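HD domain protein (PDB 4LRL) probably hydrolyses deoxyribonucleoside triphosphates as an allosterically regulated HD-domain phosphohydrolase that binds a metal ion, dGTP and dTTP. Local coordinates at residues C[211-216]-C[226-231]; C[217-222]-C[264-269]. All coordinates share one frame; numbering follows the deposited sequence.

Contact 1 of 2, residues C[211-216]-C[226-231]; sequences YLLRDA and FDLTRI
One face of the Phe226 ring is met by Leu213, and the edge of the same ring by Leu212. The methyl Leu213 CD2 lies 4.2 Å from the centroid of the Phe226 ring. It sits over the face, 22° off the normal and offset toward the rim, in a CH-pi contact. The branch carbon Leu213 CG comes closest to the ring, 3.7 Å from Phe226 CE2. The two side chains cross at about a right angle. Near the ring plane, Leu212 CB stands 4.1 Å from Phe226 CE2. With chi1 of 60°, Phe226 CG sits between the backbone N and the carbonyl carbon, and the far rim, CE2 and CZ, meets Leu213. Tyr255 of helix 249-267 also meets this ring, edge-to-face. The other methyl, Leu213 CD1, touches both Phe226 CZ at the rim and Leu228 CB, the latter at 4.0 Å. Leu228 opens helix 228-234, whose N-cap is Asp227. Asp227 OD2 accepts a weak bond from Arg230 N at 2.8 Å, and a second bond from Asn46 of the second subunit. The contact thus joins helix 206-219, which carries the nickel ligand Asp207, to the start of the next helix. No hydrogen bond crosses it. Its hold is therefore apolar, made by Leu212, Leu213 and Leu228 around one aromatic ring, while Asp227 OD2 is held within its own turn and by the second subunit.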
loop_
_atom_site.group_PDB
_atom_site.type_symbol
_atom_site.label_atom_id
_atom_site.label_comp_id
_atom_site.label_asym_id
_atom_site.label_seq_id
_atom_site.Cartn_x
_atom_site.Cartn_y
_atom_site.Cartn_z
ATOM N N TYR C 211 10.318 -13.741 6.949
ATOM C CA TYR C 211 10.322 -12.897 8.142
ATOM C C TYR C 211 10.565 -11.430 7.830
ATOM O O TYR C 211 9.973 -10.560 8.461
ATOM C CB TYR C 211 11.177 -13.435 9.316
ATOM C CG TYR C 211 12.678 -13.431 9.174
ATOM C CD1 TYR C 211 13.408 -12.239 9.088
ATOM C CD2 TYR C 211 13.385 -14.630 9.207
ATOM C CE1 TYR C 211 14.807 -12.258 8.991
ATOM C CE2 TYR C 211 14.775 -14.660 9.110
ATOM C CZ TYR C 211 15.480 -13.475 9.003
ATOM O OH TYR C 211 16.863 -13.533 8.914
ATOM N N LEU C 212 11.382 -11.148 6.822
ATOM C CA LEU C 212 11.577 -9.747 6.428
ATOM C C LEU C 212 10.255 -9.100 6.009
ATOM O O LEU C 212 9.914 -8.020 6.484
ATOM C CB LEU C 212 12.657 -9.590 5.359
ATOM C CG LEU C 212 14.084 -9.915 5.852
ATOM C CD1 LEU C 212 15.065 -10.018 4.673
ATOM C CD2 LEU C 212 14.623 -8.945 6.933
ATOM N N LEU C 213 9.498 -9.791 5.159
ATOM C CA LEU C 213 8.226 -9.280 4.696
ATOM C C LEU C 213 7.186 -9.244 5.809
ATOM O O LEU C 213 6.471 -8.249 5.957
ATOM C CB LEU C 213 7.713 -10.121 3.533
ATOM C CG LEU C 213 8.454 -10.015 2.193
ATOM C CD1 LEU C 213 8.035 -11.167 1.261
ATOM C CD2 LEU C 213 8.186 -8.640 1.537
ATOM N N ARG C 214 7.101 -10.338 6.570
ATOM C CA ARG C 214 6.102 -10.495 7.622
ATOM C C ARG C 214 6.392 -9.565 8.808
ATOM O O ARG C 214 5.480 -8.931 9.349
ATOM C CB ARG C 214 6.043 -11.959 8.092
ATOM C CG ARG C 214 4.956 -12.253 9.158
ATOM C CD ARG C 214 4.787 -13.781 9.401
ATOM N NE ARG C 214 4.728 -14.516 8.133
ATOM C CZ ARG C 214 3.608 -14.734 7.453
ATOM N NH1 ARG C 214 3.661 -15.388 6.309
ATOM N NH2 ARG C 214 2.433 -14.309 7.918
ATOM N N ASP C 215 7.658 -9.498 9.215
ATOM C CA ASP C 215 8.041 -8.573 10.272
ATOM C C ASP C 215 7.762 -7.117 9.868
ATOM O O ASP C 215 7.285 -6.338 10.686
ATOM C CB ASP C 215 9.493 -8.771 10.678
ATOM C CG ASP C 215 9.743 -10.140 11.291
ATOM O OD1 ASP C 215 8.764 -10.857 11.619
ATOM O OD2 ASP C 215 10.925 -10.506 11.438
ATOM N N ALA C 216 8.032 -6.778 8.608
ATOM C CA ALA C 216 7.714 -5.453 8.090
ATOM C C ALA C 216 6.213 -5.217 8.079
ATOM O O ALA C 216 5.755 -4.131 8.458
ATOM C CB ALA C 216 8.290 -5.256 6.688
ATOM N N PHE C 226 10.904 -5.575 0.029
ATOM C CA PHE C 226 11.368 -5.814 -1.337
ATOM C C PHE C 226 10.233 -6.507 -2.092
ATOM O O PHE C 226 9.145 -6.680 -1.557
ATOM C CB PHE C 226 12.596 -6.726 -1.303
ATOM C CG PHE C 226 12.326 -8.065 -0.683
ATOM C CD1 PHE C 226 12.051 -9.169 -1.480
ATOM C CD2 PHE C 226 12.304 -8.212 0.703
ATOM C CE1 PHE C 226 11.769 -10.398 -0.910
ATOM C CE2 PHE C 226 12.024 -9.438 1.285
ATOM C CZ PHE C 226 11.758 -10.533 0.478
ATOM N N ASP C 227 10.496 -6.946 -3.317
ATOM C CA ASP C 227 9.459 -7.572 -4.134
ATOM C C ASP C 227 9.676 -9.077 -4.308
ATOM O O ASP C 227 10.532 -9.505 -5.096
ATOM C CB ASP C 227 9.374 -6.881 -5.497
ATOM C CG ASP C 227 8.175 -7.329 -6.300
ATOM O OD1 ASP C 227 7.026 -7.084 -5.852
ATOM O OD2 ASP C 227 8.388 -7.925 -7.378
ATOM N N LEU C 228 8.889 -9.866 -3.579
ATOM C CA LEU C 228 8.952 -11.326 -3.660
ATOM C C LEU C 228 8.731 -11.848 -5.080
ATOM O O LEU C 228 9.471 -12.720 -5.543
ATOM C CB LEU C 228 7.945 -11.978 -2.700
ATOM C CG LEU C 228 7.896 -13.513 -2.690
ATOM C CD1 LEU C 228 9.249 -14.120 -2.345
ATOM C CD2 LEU C 228 6.829 -14.027 -1.747
ATOM N N THR C 229 7.714 -11.309 -5.753
ATOM C CA THR C 229 7.361 -11.724 -7.111
ATOM C C THR C 229 8.494 -11.530 -8.124
ATOM O O THR C 229 8.660 -12.355 -9.022
ATOM C CB THR C 229 6.060 -11.057 -7.606
ATOM O OG1 THR C 229 4.959 -11.544 -6.836
ATOM C CG2 THR C 229 5.791 -11.395 -9.073
ATOM N N ARG C 230 9.275 -10.459 -7.991
ATOM C CA ARG C 230 10.381 -10.287 -8.924
ATOM C C ARG C 230 11.526 -11.247 -8.633
ATOM O O ARG C 230 12.170 -11.731 -9.561
ATOM C CB ARG C 230 10.884 -8.840 -9.037
ATOM C CG ARG C 230 11.958 -8.642 -10.172
ATOM C CD ARG C 230 11.528 -9.167 -11.558
ATOM N NE ARG C 230 12.622 -9.114 -12.533
ATOM C CZ ARG C 230 12.568 -9.582 -13.783
ATOM N NH1 ARG C 230 11.465 -10.150 -14.257
ATOM N NH2 ARG C 230 13.634 -9.480 -14.563
ATOM N N ILE C 231 11.750 -11.555 -7.362
ATOM C CA ILE C 231 12.763 -12.547 -7.017
ATOM C C ILE C 231 12.342 -13.924 -7.519
ATOM O O ILE C 231 13.158 -14.671 -8.051
ATOM C CB ILE C 231 13.112 -12.551 -5.510
ATOM C CG1 ILE C 231 13.698 -11.185 -5.122
ATOM C CG2 ILE C 231 14.112 -13.700 -5.189
ATOM C CD1 ILE C 231 14.224 -11.106 -3.734
#

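Contact 2 of 2, residues C[217-222]-C[264-269]; sequences YFTGTE and VQVYFH. With TTP (thymidine-5'-triphosphate), chain S.
Segment 264-269 supplies Gln265 and His269 to the dTTP pocket, where the last turn of helix 249-267 faces the C-terminal end of helix 206-219. Val266 makes both side-chain contacts between the segments, one with each methyl. Its CG1 meets Thr219 CG2 tip to tip at 4.0 Å. Its CG2 meets Thr221 CG2 at 3.8 Å, with the side chains slanting across each other. With chi1 of 176°, Val266 CG1 is anti to the backbone N and CG2 anti to the carbonyl carbon, and the two methyls fork toward the two threonines. Neither threonine hydroxyl bonds across the contact. Thr219 OG1 bonds back to Asp215 O in its own helix, and takes a weak bond from Thr221 OG1 at 3.4 Å. Gly220, with positive phi, is the first residue past helix 206-219, and Thr221 then centres an inverse gamma turn. Helix 249-267 closes in a wider pi-type turn. Beyond it His269 is the N-cap of helix 270-291, and its ND1 bonds to Val271 N. That bond helps fix the ring and leaves NE2 to serve the nucleotide. His269 NE2 donates to the alpha-phosphate oxygen O2A of TTP at 2.8 Å, with O2A near the ring plane and a bent angle of 143°. At the base, Gln265 CG lies 3.1 Å from TTP O4, while Gln265 NE2 bonds to Asp254 of the fourth subunit.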
loop_
_atom_site.group_PDB
_atom_site.type_symbol
_atom_site.label_atom_id
_atom_site.label_comp_id
_atom_site.label_asym_id
_atom_site.label_seq_id
_atom_site.Cartn_x
_atom_site.Cartn_y
_atom_site.Cartn_z
ATOM N N TYR C 217 5.460 -6.238 7.655
ATOM C CA TYR C 217 4.019 -6.127 7.529
ATOM C C TYR C 217 3.379 -5.804 8.875
ATOM O O TYR C 217 2.510 -4.932 8.956
ATOM C CB TYR C 217 3.401 -7.400 6.919
ATOM C CG TYR C 217 1.911 -7.273 6.626
ATOM C CD1 TYR C 217 1.458 -6.805 5.392
ATOM C CD2 TYR C 217 0.956 -7.601 7.596
ATOM C CE1 TYR C 217 0.080 -6.668 5.122
ATOM C CE2 TYR C 217 -0.407 -7.473 7.346
ATOM C CZ TYR C 217 -0.843 -7.000 6.106
ATOM O OH TYR C 217 -2.193 -6.871 5.861
ATOM N N PHE C 218 3.820 -6.491 9.929
ATOM C CA PHE C 218 3.226 -6.317 11.269
ATOM C C PHE C 218 3.771 -5.134 12.079
ATOM O O PHE C 218 3.019 -4.496 12.814
ATOM C CB PHE C 218 3.292 -7.619 12.076
ATOM C CG PHE C 218 2.327 -8.666 11.591
ATOM C CD1 PHE C 218 2.707 -9.592 10.629
ATOM C CD2 PHE C 218 1.030 -8.710 12.078
ATOM C CE1 PHE C 218 1.821 -10.550 10.168
ATOM C CE2 PHE C 218 0.133 -9.681 11.614
ATOM C CZ PHE C 218 0.536 -10.593 10.652
ATOM N N THR C 219 5.058 -4.831 11.948
ATOM C CA THR C 219 5.590 -3.646 12.619
ATOM C C THR C 219 5.045 -2.362 11.994
ATOM O O THR C 219 4.916 -1.351 12.677
ATOM C CB THR C 219 7.130 -3.598 12.613
ATOM O OG1 THR C 219 7.598 -3.608 11.264
ATOM C CG2 THR C 219 7.723 -4.778 13.375
ATOM N N GLY C 220 4.714 -2.414 10.702
ATOM C CA GLY C 220 4.221 -1.241 9.973
ATOM C C GLY C 220 5.308 -0.411 9.304
ATOM O O GLY C 220 5.052 0.706 8.872
ATOM N N THR C 221 6.525 -0.956 9.224
ATOM C CA THR C 221 7.613 -0.345 8.457
ATOM C C THR C 221 7.417 -0.687 6.978
ATOM O O THR C 221 8.280 -1.286 6.340
ATOM C CB THR C 221 9.024 -0.799 8.939
ATOM O OG1 THR C 221 9.224 -2.176 8.628
ATOM C CG2 THR C 221 9.191 -0.614 10.432
ATOM N N GLU C 222 6.268 -0.278 6.450
ATOM C CA GLU C 222 5.795 -0.630 5.103
ATOM C C GLU C 222 6.790 -0.444 3.958
ATOM O O GLU C 222 6.594 -1.008 2.871
ATOM C CB GLU C 222 4.483 0.108 4.777
ATOM C CG GLU C 222 4.455 1.594 5.155
ATOM C CD GLU C 222 3.289 2.335 4.521
ATOM O OE1 GLU C 222 2.995 2.071 3.330
ATOM O OE2 GLU C 222 2.667 3.180 5.208
ATOM N N VAL C 264 18.525 -2.452 11.285
ATOM C CA VAL C 264 18.823 -1.174 11.941
ATOM C C VAL C 264 17.613 -0.492 12.581
ATOM O O VAL C 264 17.752 0.140 13.627
ATOM C CB VAL C 264 19.589 -0.159 11.021
ATOM C CG1 VAL C 264 20.957 -0.695 10.645
ATOM C CG2 VAL C 264 18.791 0.205 9.773
ATOM N N GLN C 265 16.440 -0.635 11.968
ATOM C CA GLN C 265 15.238 0.069 12.406
ATOM C C GLN C 265 14.405 -0.747 13.379
ATOM O O GLN C 265 13.745 -0.182 14.255
ATOM C CB GLN C 265 14.375 0.470 11.212
ATOM C CG GLN C 265 14.927 1.654 10.437
ATOM C CD GLN C 265 14.413 1.735 8.998
ATOM O OE1 GLN C 265 13.346 1.205 8.667
ATOM N NE2 GLN C 265 15.181 2.410 8.135
ATOM N N VAL C 266 14.428 -2.066 13.223
ATOM C CA VAL C 266 13.556 -2.922 14.019
ATOM C C VAL C 266 14.327 -3.847 14.967
ATOM O O VAL C 266 14.294 -3.646 16.181
ATOM C CB VAL C 266 12.566 -3.716 13.126
ATOM C CG1 VAL C 266 11.718 -4.700 13.959
ATOM C CG2 VAL C 266 11.689 -2.751 12.349
ATOM N N TYR C 267 15.034 -4.829 14.414
ATOM C CA TYR C 267 15.670 -5.861 15.225
ATOM C C TYR C 267 16.663 -5.302 16.242
ATOM O O TYR C 267 16.779 -5.843 17.339
ATOM C CB TYR C 267 16.328 -6.956 14.352
ATOM C CG TYR C 267 15.404 -7.578 13.302
ATOM C CD1 TYR C 267 15.887 -7.934 12.047
ATOM C CD2 TYR C 267 14.049 -7.794 13.562
ATOM C CE1 TYR C 267 15.055 -8.495 11.083
ATOM C CE2 TYR C 267 13.209 -8.346 12.597
ATOM C CZ TYR C 267 13.725 -8.694 11.361
ATOM O OH TYR C 267 12.901 -9.241 10.399
ATOM N N PHE C 268 17.358 -4.224 15.885
ATOM C CA PHE C 268 18.396 -3.664 16.749
ATOM C C PHE C 268 17.885 -2.547 17.660
ATOM O O PHE C 268 18.682 -1.912 18.350
ATOM C CB PHE C 268 19.582 -3.135 15.930
ATOM C CG PHE C 268 20.336 -4.198 15.157
ATOM C CD1 PHE C 268 20.097 -5.557 15.365
ATOM C CD2 PHE C 268 21.317 -3.826 14.236
ATOM C CE1 PHE C 268 20.811 -6.527 14.662
ATOM C CE2 PHE C 268 22.040 -4.786 13.528
ATOM C CZ PHE C 268 21.779 -6.142 13.740
ATOM N N HIS C 269 16.567 -2.311 17.666
ATOM C CA HIS C 269 15.995 -1.188 18.410
ATOM C C HIS C 269 16.331 -1.240 19.895
ATOM O O HIS C 269 16.087 -2.257 20.553
ATOM C CB HIS C 269 14.480 -1.088 18.234
ATOM C CG HIS C 269 13.946 0.279 18.521
ATOM N ND1 HIS C 269 13.842 0.785 19.800
ATOM C CD2 HIS C 269 13.529 1.266 17.692
ATOM C CE1 HIS C 269 13.374 2.021 19.746
ATOM N NE2 HIS C 269 13.172 2.335 18.477
HETATM P PA TTP S . 11.190 6.026 18.644
HETATM O O1A TTP S . 10.512 6.480 19.910
HETATM O O2A TTP S . 12.270 4.983 18.719
HETATM O O3A TTP S . 11.799 7.281 17.818
HETATM P PB TTP S . 11.130 8.744 17.555
HETATM O O1B TTP S . 9.700 8.561 17.102
HETATM O O2B TTP S . 12.039 9.482 16.597
HETATM O O3B TTP S . 11.102 9.525 18.990
HETATM P PG TTP S . 11.993 9.252 20.333
HETATM O O1G TTP S . 11.986 10.607 21.019
HETATM O O2G TTP S . 13.360 8.807 19.836
HETATM O O3G TTP S . 11.257 8.210 21.143
HETATM O "O5'" TTP S . 10.051 5.462 17.663
HETATM C "C5'" TTP S . 8.656 5.588 17.941
HETATM C "C4'" TTP S . 7.878 4.652 17.026
HETATM O "O4'" TTP S . 8.391 4.762 15.693
HETATM C "C3'" TTP S . 8.030 3.203 17.460
HETATM O "O3'" TTP S . 6.781 2.520 17.454
HETATM C "C2'" TTP S . 8.897 2.563 16.400
HETATM C "C1'" TTP S . 8.765 3.478 15.193
HETATM N N1 TTP S . 10.033 3.520 14.460
HETATM C C2 TTP S . 10.068 3.246 13.055
HETATM O O2 TTP S . 9.016 2.976 12.422
HETATM N N3 TTP S . 11.247 3.284 12.397
HETATM C C4 TTP S . 12.388 3.571 13.056
HETATM O O4 TTP S . 13.463 3.596 12.413
HETATM C C5 TTP S . 12.376 3.841 14.437
HETATM C C5M TTP S . 13.641 4.167 15.204
HETATM C C6 TTP S . 11.170 3.806 15.126
#

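Both contacts use helix 206-219, contact 1 its middle and contact 2 its C-terminal end. Contact 2 is buried, and contact 1 only partly so. Both are apolar between their segments, but contact 1 uses an aromatic ring and contact 2 only methyls. The nickel ion is about 10 Å from the Leu212 side chain of contact 1. Contact 2 lies beside a nucleotide, where polar groups serve the ligand and other subunits. The two contacts touch through Tyr267, whose OH lies 2.6 Å from Asp215 OD2, probably as a hydrogen bond. Helix 249-267 is common ground: it supplies one side of contact 2 and packs against contact 1 through Tyr255, Ser258 and Tyr267.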